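Local coordinates for protein amidase (PDB 5EWQ) that probably hydrolyses amide bonds, releasing a carboxylic acid and ammonia or an amine, as a member of the amidase signature family, at residues 392-397 with 403-408; 359-364 with 414-419. One frame throughout, in Å; residues are numbered along the deposited sequence.

Contact 1. Residues 392-397 with 403-408; sequences FNKRDS and YGQTLI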
ATOM      1  N   PHE A 392      19.909  -7.163  19.485  1.00 39.83           N
ATOM      2  CA  PHE A 392      18.631  -7.375  20.157  1.00 34.62           C
ATOM      3  C   PHE A 392      17.950  -8.650  19.669  1.00 45.32           C
ATOM      4  O   PHE A 392      17.429  -9.430  20.467  1.00 51.79           O
ATOM      5  CB  PHE A 392      17.710  -6.171  19.939  1.00 26.07           C
ATOM      6  CG  PHE A 392      16.365  -6.306  20.595  1.00 31.77           C
ATOM      7  CD1 PHE A 392      16.183  -5.934  21.916  1.00 24.24           C
ATOM      8  CD2 PHE A 392      15.280  -6.798  19.887  1.00 34.36           C
ATOM      9  CE1 PHE A 392      14.948  -6.054  22.521  1.00 30.31           C
ATOM     10  CE2 PHE A 392      14.043  -6.922  20.487  1.00 34.16           C
ATOM     11  CZ  PHE A 392      13.875  -6.548  21.805  1.00 37.78           C
ATOM     12  N   ASN A 393      17.954  -8.851  18.356  1.00 26.97           N
ATOM     13  CA  ASN A 393      17.319 -10.015  17.751  1.00 35.08           C
ATOM     14  C   ASN A 393      18.000 -11.323  18.139  1.00 50.62           C
ATOM     15  O   ASN A 393      17.346 -12.359  18.261  1.00 53.82           O
ATOM     16  CB  ASN A 393      17.303  -9.876  16.226  1.00 28.25           C
ATOM     17  CG  ASN A 393      16.414  -8.743  15.752  1.00 42.38           C
ATOM     18  OD1 ASN A 393      15.445  -8.376  16.419  1.00 29.92           O
ATOM     19  ND2 ASN A 393      16.736  -8.184  14.590  1.00 41.37           N
ATOM     20  N   LYS A 394      19.313 -11.266  18.334  1.00 54.66           N
ATOM     21  CA  LYS A 394      20.101 -12.446  18.675  1.00 49.45           C
ATOM     22  C   LYS A 394      19.709 -13.054  20.022  1.00 53.03           C
ATOM     23  O   LYS A 394      19.861 -14.257  20.234  1.00 58.43           O
ATOM     24  CB  LYS A 394      21.593 -12.100  18.690  1.00 43.91           C
ATOM     25  CG  LYS A 394      22.249 -12.035  17.320  1.00 34.80           C
ATOM     26  CD  LYS A 394      23.701 -11.593  17.444  1.00 37.08           C
ATOM     27  CE  LYS A 394      24.522 -11.981  16.222  1.00 54.61           C
ATOM     28  NZ  LYS A 394      24.057 -11.312  14.979  1.00 60.58           N
ATOM     29  N   ARG A 395      19.201 -12.221  20.925  1.00 43.18           N
ATOM     30  CA  ARG A 395      18.905 -12.657  22.288  1.00 46.05           C
ATOM     31  C   ARG A 395      17.665 -13.546  22.366  1.00 51.48           C
ATOM     32  O   ARG A 395      17.426 -14.201  23.382  1.00 62.83           O
ATOM     33  CB  ARG A 395      18.742 -11.443  23.205  1.00 34.38           C
ATOM     34  CG  ARG A 395      19.995 -10.584  23.302  1.00 45.46           C
ATOM     35  CD  ARG A 395      19.813  -9.431  24.273  1.00 62.01           C
ATOM     36  NE  ARG A 395      20.973  -8.544  24.298  1.00 58.65           N
ATOM     37  CZ  ARG A 395      21.998  -8.677  25.133  1.00 58.95           C
ATOM     38  NH1 ARG A 395      23.010  -7.821  25.085  1.00 53.79           N
ATOM     39  NH2 ARG A 395      22.011  -9.664  26.019  1.00 62.52           N
ATOM     40  N   ASP A 396      16.881 -13.565  21.295  1.00 56.27           N
ATOM     41  CA  ASP A 396      15.727 -14.455  21.199  1.00 45.30           C
ATOM     42  C   ASP A 396      15.401 -14.705  19.730  1.00 42.67           C
ATOM     43  O   ASP A 396      14.407 -14.201  19.205  1.00 54.98           O
ATOM     44  CB  ASP A 396      14.520 -13.866  21.933  1.00 46.52           C
ATOM     45  CG  ASP A 396      13.429 -14.892  22.179  1.00 55.42           C
ATOM     46  OD1 ASP A 396      13.715 -16.103  22.067  1.00 56.00           O
ATOM     47  OD2 ASP A 396      12.290 -14.488  22.493  1.00 48.69           O
ATOM     48  N   SER A 397      16.253 -15.492  19.078  1.00 40.40           N
ATOM     49  CA  SER A 397      16.200 -15.691  17.633  1.00 32.36           C
ATOM     50  C   SER A 397      14.881 -16.283  17.143  1.00 27.36           C
ATOM     51  O   SER A 397      14.290 -15.781  16.188  1.00 52.14           O
ATOM     52  CB  SER A 397      17.357 -16.589  17.190  1.00 48.11           C
ATOM     53  OG  SER A 397      18.607 -16.026  17.550  1.00 65.99           O
ATOM     54  N   TYR A 403      13.222 -16.218  10.664  1.00 36.80           N
ATOM     55  CA  TYR A 403      13.810 -16.501   9.361  1.00 31.04           C
ATOM     56  C   TYR A 403      15.154 -15.799   9.189  1.00 29.95           C
ATOM     57  O   TYR A 403      15.665 -15.684   8.077  1.00 32.42           O
ATOM     58  CB  TYR A 403      12.846 -16.089   8.245  1.00 28.05           C
ATOM     59  CG  TYR A 403      11.481 -16.729   8.365  1.00 35.07           C
ATOM     60  CD1 TYR A 403      11.239 -17.997   7.853  1.00 33.65           C
ATOM     61  CD2 TYR A 403      10.436 -16.069   8.998  1.00 30.54           C
ATOM     62  CE1 TYR A 403       9.992 -18.588   7.964  1.00 30.36           C
ATOM     63  CE2 TYR A 403       9.186 -16.652   9.113  1.00 31.07           C
ATOM     64  CZ  TYR A 403       8.971 -17.911   8.595  1.00 37.47           C
ATOM     65  OH  TYR A 403       7.731 -18.496   8.705  1.00 38.47           O
ATOM     66  N   GLY A 404      15.723 -15.334  10.297  1.00 29.76           N
ATOM     67  CA  GLY A 404      17.040 -14.723  10.278  1.00 31.10           C
ATOM     68  C   GLY A 404      17.032 -13.231  10.002  1.00 39.54           C
ATOM     69  O   GLY A 404      15.973 -12.611   9.913  1.00 74.18           O
ATOM     70  N   GLN A 405      18.224 -12.657   9.866  1.00 45.37           N
ATOM     71  CA  GLN A 405      18.375 -11.229   9.609  1.00 42.55           C
ATOM     72  C   GLN A 405      19.604 -10.953   8.746  1.00 48.74           C
ATOM     73  O   GLN A 405      20.351 -10.008   8.996  1.00 57.89           O
ATOM     74  CB  GLN A 405      18.467 -10.456  10.926  1.00 30.74           C
ATOM     75  CG  GLN A 405      19.521 -10.984  11.888  1.00 37.99           C
ATOM     76  CD  GLN A 405      19.648 -10.139  13.141  1.00 38.47           C
ATOM     77  OE1 GLN A 405      18.972  -9.122  13.289  1.00 42.71           O
ATOM     78  NE2 GLN A 405      20.518 -10.558  14.049  1.00 35.87           N
ATOM     79  N   THR A 406      19.795 -11.781   7.724  1.00 39.99           N
ATOM     80  CA  THR A 406      20.972 -11.704   6.864  1.00 45.04           C
ATOM     81  C   THR A 406      21.086 -10.368   6.129  1.00 50.24           C
ATOM     82  O   THR A 406      22.185  -9.840   5.953  1.00 46.55           O
ATOM     83  CB  THR A 406      20.970 -12.842   5.822  1.00 52.14           C
ATOM     84  OG1 THR A 406      20.739 -14.096   6.479  1.00 58.88           O
ATOM     85  CG2 THR A 406      22.299 -12.899   5.082  1.00 58.34           C
ATOM     86  N   LEU A 407      19.950  -9.822   5.707  1.00 42.93           N
ATOM     87  CA  LEU A 407      19.940  -8.598   4.910  1.00 41.44           C
ATOM     88  C   LEU A 407      20.382  -7.367   5.699  1.00 44.16           C
ATOM     89  O   LEU A 407      21.174  -6.563   5.206  1.00 46.24           O
ATOM     90  CB  LEU A 407      18.550  -8.363   4.318  1.00 56.66           C
ATOM     91  CG  LEU A 407      18.249  -9.157   3.046  1.00 53.37           C
ATOM     92  CD1 LEU A 407      16.791  -9.011   2.646  1.00 45.36           C
ATOM     93  CD2 LEU A 407      19.161  -8.698   1.921  1.00 48.85           C
ATOM     94  N   ILE A 408      19.873  -7.217   6.918  1.00 35.08           N
ATOM     95  CA  ILE A 408      20.232  -6.065   7.739  1.00 35.85           C
ATOM     96  C   ILE A 408      21.634  -6.236   8.317  1.00 36.87           C
ATOM     97  O   ILE A 408      22.274  -5.262   8.712  1.00 64.31           O
ATOM     98  CB  ILE A 408      19.224  -5.835   8.885  1.00 42.71           C
ATOM     99  CG1 ILE A 408      19.307  -6.955   9.922  1.00 37.56           C
ATOM    100  CG2 ILE A 408      17.813  -5.715   8.336  1.00 30.97           C
ATOM    101  CD1 ILE A 408      18.377  -6.756  11.097  1.00 29.91           C
TER
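Asn393 lays its CB and amide against the carboxamide end of Gln405. A single hydrogen bond joins them. Asn393 ND2 donates to Gln405 OE1 over 2.8 Å, and the N-H points almost straight at the oxygen (176°). The acceptor lies in the amide plane of Asn393. The donor, in contrast, stands above the carbonyl plane of Gln405, 37° out of it. The two amide planes are 56° apart. Asn393 CB is also 3.5 Å from Gln405 OE1, so the end of the glutamine rests partly on carbon.

Gln405 occupies the position just before helix 406-412. Its CG sits between the backbone N and the carbonyl carbon, and the chain runs extended toward Asn393 of helix 386-394. The methyl Ile408 CD1 lies 4.1 Å from Asn393 ND2, a loose contact. Lys394 crosses Gln405 at about a right angle. Its NZ comes to 3.7 Å from Gln405 NE2, but the two nitrogens are not bonded to each other. Lys394 NZ forms a salt bridge with Glu409, while Gln405 NE2 donates to the backbone oxygen of Ile390.

Asn393 and Gln405 are both buried. The Gln405 amide is used at both ends, with its oxygen taking the asparagine N-H and its nitrogen serving Ile390. These two bonds should fix which way round the amide is turned. The polar link therefore joins helix 386-394 to the residue just before helix 406-412, past the short helix 397-400, and the buried oxygen and nitrogen of Gln405 each have a hydrogen-bond partner.

Contact 2. Residues 359-364 with 414-419; sequences NLQTLE and STITKD
Ile416 CD1 lies over one face of the Glu364 carboxylate, 4.3 Å from Glu364 OE1. Ser414 OG comes in beside OE1, near the carboxylate plane. The hydroxyl of Ser414 gives this oxygen a weak hydrogen bond, with Ser414 OG 3.3 Å from Glu364 OE1. Gln361 offers its CB, which touches Ile416 CD1 at 4.1 Å.

In Glu364, CG is opposite the backbone N (chi1 177°), and the extended chain brings the carboxylate alongside Ser414. Glu364 CG lies 3.7 Å from Ser414 OG, which adds a carbon contact beside the polar one. Ser414 OG is also a weak acceptor for the backbone N of Ile416, 3.4 Å away. The hydroxyl thus links the glutamate to the loop that carries the isoleucine. Both of its bonds are weak, and the contact is at the surface.

The 414-419 segment links helix 406-412 to helix 418-437. It runs past the first turns of helix 360-377. The Ser411 hydroxyl of helix 406-412 hydrogen bonds the backbone oxygen of Glu364, and Thr362 packs on Phe421, Val424 and Val425 of helix 418-437.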
ATOM      1  N   ASN A 359      19.363  -2.301  -7.987  1.00 71.68           N
ATOM      2  CA  ASN A 359      18.362  -2.182  -6.935  1.00 50.75           C
ATOM      3  C   ASN A 359      18.911  -2.612  -5.577  1.00 50.62           C
ATOM      4  O   ASN A 359      18.688  -1.944  -4.568  1.00 51.51           O
ATOM      5  CB  ASN A 359      17.128  -3.016  -7.287  1.00 57.75           C
ATOM      6  CG  ASN A 359      15.962  -2.752  -6.355  1.00 75.48           C
ATOM      7  OD1 ASN A 359      15.815  -1.653  -5.822  1.00 89.20           O
ATOM      8  ND2 ASN A 359      15.126  -3.764  -6.154  1.00 74.36           N
ATOM      9  N   LEU A 360      19.636  -3.727  -5.565  1.00 53.88           N
ATOM     10  CA  LEU A 360      20.127  -4.320  -4.324  1.00 58.44           C
ATOM     11  C   LEU A 360      21.209  -3.483  -3.647  1.00 62.65           C
ATOM     12  O   LEU A 360      21.130  -3.213  -2.448  1.00 59.42           O
ATOM     13  CB  LEU A 360      20.659  -5.730  -4.590  1.00 60.75           C
ATOM     14  CG  LEU A 360      19.653  -6.725  -5.174  1.00 59.59           C
ATOM     15  CD1 LEU A 360      20.262  -8.115  -5.269  1.00 68.92           C
ATOM     16  CD2 LEU A 360      18.374  -6.748  -4.348  1.00 45.35           C
ATOM     17  N   GLN A 361      22.221  -3.082  -4.412  1.00 67.90           N
ATOM     18  CA  GLN A 361      23.323  -2.290  -3.871  1.00 73.31           C
ATOM     19  C   GLN A 361      22.837  -0.934  -3.371  1.00 66.92           C
ATOM     20  O   GLN A 361      23.383  -0.381  -2.416  1.00 71.73           O
ATOM     21  CB  GLN A 361      24.420  -2.101  -4.922  1.00 74.46           C
ATOM     22  CG  GLN A 361      25.155  -3.377  -5.292  1.00 82.90           C
ATOM     23  CD  GLN A 361      26.278  -3.134  -6.283  1.00 97.57           C
ATOM     24  OE1 GLN A 361      26.434  -2.028  -6.802  1.00101.35           O
ATOM     25  NE2 GLN A 361      27.068  -4.169  -6.548  1.00103.10           N
ATOM     26  N   THR A 362      21.808  -0.407  -4.026  1.00 66.19           N
ATOM     27  CA  THR A 362      21.186   0.844  -3.608  1.00 56.26           C
ATOM     28  C   THR A 362      20.562   0.680  -2.225  1.00 49.02           C
ATOM     29  O   THR A 362      20.551   1.611  -1.420  1.00 48.56           O
ATOM     30  CB  THR A 362      20.112   1.301  -4.616  1.00 52.23           C
ATOM     31  OG1 THR A 362      20.680   1.365  -5.930  1.00 55.33           O
ATOM     32  CG2 THR A 362      19.560   2.668  -4.238  1.00 51.85           C
ATOM     33  N   LEU A 363      20.054  -0.518  -1.958  1.00 47.02           N
ATOM     34  CA  LEU A 363      19.422  -0.830  -0.681  1.00 44.11           C
ATOM     35  C   LEU A 363      20.447  -1.158   0.403  1.00 44.24           C
ATOM     36  O   LEU A 363      20.311  -0.723   1.545  1.00 42.86           O
ATOM     37  CB  LEU A 363      18.452  -2.003  -0.842  1.00 50.21           C
ATOM     38  CG  LEU A 363      17.179  -1.748  -1.651  1.00 57.28           C
ATOM     39  CD1 LEU A 363      16.614  -3.054  -2.179  1.00 66.97           C
ATOM     40  CD2 LEU A 363      16.152  -1.041  -0.794  1.00 53.07           C
ATOM     41  N   GLU A 364      21.469  -1.926   0.033  1.00 54.13           N
ATOM     42  CA  GLU A 364      22.467  -2.405   0.986  1.00 56.73           C
ATOM     43  C   GLU A 364      23.200  -1.267   1.691  1.00 54.51           C
ATOM     44  O   GLU A 364      23.464  -1.340   2.892  1.00 46.57           O
ATOM     45  CB  GLU A 364      23.476  -3.315   0.281  1.00 67.82           C
ATOM     46  CG  GLU A 364      24.605  -3.804   1.175  1.00 67.61           C
ATOM     47  CD  GLU A 364      25.515  -4.796   0.476  1.00 72.29           C
ATOM     48  OE1 GLU A 364      26.738  -4.762   0.727  1.00 77.64           O
ATOM     49  OE2 GLU A 364      25.005  -5.615  -0.319  1.00 71.84           O
ATOM     50  N   SER A 414      28.443  -3.331   5.337  1.00 70.19           N
ATOM     51  CA  SER A 414      28.611  -3.017   3.923  1.00 72.28           C
ATOM     52  C   SER A 414      29.931  -2.303   3.654  1.00 76.79           C
ATOM     53  O   SER A 414      30.316  -1.391   4.385  1.00 65.26           O
ATOM     54  CB  SER A 414      27.446  -2.161   3.422  1.00 75.60           C
ATOM     55  OG  SER A 414      27.591  -1.871   2.044  1.00 72.68           O
ATOM     56  N   THR A 415      30.617  -2.723   2.597  1.00 94.20           N
ATOM     57  CA  THR A 415      31.917  -2.161   2.248  1.00101.49           C
ATOM     58  C   THR A 415      31.762  -0.996   1.267  1.00 96.23           C
ATOM     59  O   THR A 415      32.697  -0.221   1.049  1.00101.64           O
ATOM     60  CB  THR A 415      32.841  -3.240   1.638  1.00 99.20           C
ATOM     61  OG1 THR A 415      32.659  -4.479   2.336  1.00 85.08           O
ATOM     62  CG2 THR A 415      34.303  -2.824   1.723  1.00106.75           C
ATOM     63  N   ILE A 416      30.569  -0.878   0.689  1.00 82.15           N
ATOM     64  CA  ILE A 416      30.276   0.150  -0.306  1.00 74.94           C
ATOM     65  C   ILE A 416      30.454   1.551   0.271  1.00 76.81           C
ATOM     66  O   ILE A 416      30.009   1.830   1.384  1.00 90.53           O
ATOM     67  CB  ILE A 416      28.838   0.010  -0.854  1.00 64.50           C
ATOM     68  CG1 ILE A 416      28.651  -1.355  -1.515  1.00 67.26           C
ATOM     69  CG2 ILE A 416      28.509   1.146  -1.825  1.00 64.92           C
ATOM     70  CD1 ILE A 416      27.302  -1.530  -2.128  1.00 69.92           C
ATOM     71  N   THR A 417      31.122   2.421  -0.484  1.00 76.05           N
ATOM     72  CA  THR A 417      31.312   3.815  -0.091  1.00 79.14           C
ATOM     73  C   THR A 417      30.228   4.706  -0.690  1.00 79.07           C
ATOM     74  O   THR A 417      29.478   4.275  -1.564  1.00 93.46           O
ATOM     75  CB  THR A 417      32.689   4.347  -0.529  1.00 77.48           C
ATOM     76  N   LYS A 418      30.158   5.951  -0.229  1.00 75.09           N
ATOM     77  CA  LYS A 418      29.136   6.882  -0.701  1.00 78.20           C
ATOM     78  C   LYS A 418      29.342   7.238  -2.171  1.00 82.10           C
ATOM     79  O   LYS A 418      28.380   7.487  -2.899  1.00 78.59           O
ATOM     80  CB  LYS A 418      29.128   8.154   0.153  1.00 69.99           C
ATOM     81  CG  LYS A 418      27.933   9.065  -0.100  1.00 72.17           C
ATOM     82  CD  LYS A 418      27.943  10.278   0.821  1.00 69.30           C
ATOM     83  CE  LYS A 418      29.116  11.201   0.528  1.00 76.32           C
ATOM     84  NZ  LYS A 418      29.085  12.425   1.379  1.00 75.31           N
ATOM     85  N   ASP A 419      30.600   7.262  -2.600  1.00 88.49           N
ATOM     86  CA  ASP A 419      30.936   7.544  -3.991  1.00103.80           C
ATOM     87  C   ASP A 419      30.412   6.451  -4.912  1.00 97.52           C
ATOM     88  O   ASP A 419      29.889   6.733  -5.990  1.00100.63           O
ATOM     89  CB  ASP A 419      32.449   7.692  -4.159  1.00116.78           C
ATOM     90  CG  ASP A 419      32.951   9.064  -3.752  1.00121.12           C
ATOM     91  OD1 ASP A 419      32.283  10.065  -4.091  1.00120.86           O
ATOM     92  OD2 ASP A 419      34.009   9.144  -3.093  1.00123.88           O
TER

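In the fold
Beyond strand 345-347, at one edge of the large mixed sheet, the chain enters a helical region that lasts until strand 447-451. Helix 360-377 comes first and supplies the first half of contact 2. Helix 386-394 follows, then the short helix 397-400 and helix 406-412. Contact 1 closes a loop of five residues that includes most of helix 397-400. The chain then reaches 414-419, where contact 2 closes a loop of 49 residues. Contact 1 is nested inside it. The contact centres are about 21 Å apart, and the two do not touch. Together they tie helix 386-394 to helix 406-412, and helix 360-377 to the lead into helix 418-437.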